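Local coordinates for protein cobalamin biosynthesis precorrin-6Y methylase (cbiE) (Archaeoglobus fulgidus, PDB 2BB3) that probably transfers a methyl group from S-adenosylmethionine to a precorrin intermediate during adenosylcobalamin biosynthesis, at residues 135-139 / 140-144. Residues are numbered along the deposited sequence; the frame is centred on the assembly and turned at random. Where two conformers were deposited one is given.
Sequences VDLSE and VAVVD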
# COMPACT_ATOMS: atom_id res chain seq x y z
N VAL A 135 7.29 -8.45 5.87
CA VAL A 135 6.47 -8.00 7.00
C VAL A 135 5.11 -7.50 6.51
O VAL A 135 5.02 -6.83 5.48
CB VAL A 135 7.18 -6.87 7.79
CG1 VAL A 135 6.25 -6.29 8.84
CG2 VAL A 135 8.45 -7.44 8.47
N ASP A 136 4.05 -7.84 7.23
CA ASP A 136 2.70 -7.43 6.84
C ASP A 136 2.41 -6.00 7.28
O ASP A 136 2.90 -5.55 8.32
CB ASP A 136 1.65 -8.39 7.44
CG ASP A 136 0.34 -8.38 6.67
OD1 ASP A 136 -0.56 -7.55 6.98
OD2 ASP A 136 0.20 -9.21 5.75
N LEU A 137 1.62 -5.29 6.47
CA LEU A 137 1.24 -3.90 6.74
C LEU A 137 0.43 -3.87 8.05
O LEU A 137 0.46 -2.87 8.79
CB LEU A 137 0.35 -3.34 5.60
CG LEU A 137 0.40 -1.87 5.13
CD1 LEU A 137 -0.94 -1.50 4.44
CD2 LEU A 137 0.70 -0.91 6.25
N SER A 138 -0.30 -4.94 8.35
CA SER A 138 -1.11 -4.94 9.58
C SER A 138 -0.28 -5.19 10.83
O SER A 138 -0.80 -5.25 11.94
CB SER A 138 -2.23 -5.99 9.49
OG SER A 138 -1.66 -7.27 9.40
N GLU A 139 1.03 -5.28 10.65
CA GLU A 139 1.96 -5.51 11.75
C GLU A 139 2.77 -4.27 12.07
O GLU A 139 3.59 -4.30 12.98
CB GLU A 139 2.92 -6.66 11.39
CG GLU A 139 2.37 -8.03 11.64
CD GLU A 139 3.08 -9.12 10.82
OE1 GLU A 139 4.19 -8.88 10.29
OE2 GLU A 139 2.50 -10.22 10.72
N VAL A 140 2.54 -3.20 11.32
CA VAL A 140 3.32 -1.99 11.54
C VAL A 140 2.47 -0.72 11.61
O VAL A 140 1.26 -0.76 11.45
CB VAL A 140 4.38 -1.80 10.36
CG1 VAL A 140 4.95 -3.13 9.97
CG2 VAL A 140 3.74 -1.14 9.15
N ALA A 141 3.14 0.39 11.91
CA ALA A 141 2.53 1.70 11.95
C ALA A 141 3.45 2.52 11.05
O ALA A 141 4.66 2.63 11.30
CB ALA A 141 2.52 2.27 13.36
N VAL A 142 2.89 3.06 9.98
CA VAL A 142 3.65 3.87 9.05
C VAL A 142 3.71 5.27 9.65
O VAL A 142 2.68 5.84 10.00
CB VAL A 142 2.95 3.92 7.66
CG1 VAL A 142 3.60 4.98 6.77
CG2 VAL A 142 3.03 2.54 6.99
N VAL A 143 4.92 5.82 9.76
CA VAL A 143 5.14 7.15 10.33
C VAL A 143 5.74 8.10 9.29
O VAL A 143 6.68 7.74 8.59
CB VAL A 143 6.07 7.07 11.55
CG1 VAL A 143 6.41 8.48 12.04
CG2 VAL A 143 5.40 6.24 12.65
N ASP A 144 5.20 9.31 9.20
CA ASP A 144 5.71 10.27 8.24
C ASP A 144 6.80 11.10 8.92
O ASP A 144 6.50 12.08 9.60
CB ASP A 144 4.59 11.17 7.71
CG ASP A 144 5.06 12.11 6.61
OD1 ASP A 144 6.28 12.16 6.39
OD2 ASP A 144 4.22 12.79 5.99
O HOH W 1 -0.59 -0.20 9.51
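The carbonyl oxygen L137 O accepts the backbone N of V140, at 3.3 Å from L137 O, and has a water within hydrogen-bonding distance, 3.0 Å from it. The V140 bond is nearly straight at its hydrogen (168°), yet V140 N stands above the carbonyl plane rather than on a lone pair. The same water lies 2.7 Å from V140 O; L137 O and V140 O are both acceptors and cannot bond to each other, and the water sits between them. R161 adds a hydrogen bond to V140 O.

V140 carries the apolar side of the turn. Its CG1 lies beside the backbone N (chi1 -39°), roughly anti to the carbonyl carbon, and V140 CG1 meets V135 CG1 at 3.6 Å, the two side chains crossing at a slant. The other methyl, V140 CG2, sits 4.2 Å from L137 CD2, which also touches V142 CG2, giving a looser row of methyls along the start of the strand.

In one of its two deposited conformers, D136 closes an Asx turn: D136 OD1 accepts the backbone N of S138 on the anti side and takes S138 OG at 2.7 Å from above the carboxylate plane. That carboxylate also crosses the dimer interface, to the backbone N atoms of A102 and G103 of the second subunit. E139 reaches back on an extended chain so that OE1 receives D136 N, while R109 of the second subunit forms a salt bridge with that same oxygen.

The side chain of V142 is about 8 Å from the bound S-adenosyl-L-homocysteine, near the pocket without touching the ligand. This tight turn leads from helix 125-133 into strand 140-144, outermost in the chain's mixed sheet: V135 and L137 pack on L130 of the helix, V142 on V126, and the strand pairs in parallel with 162-167.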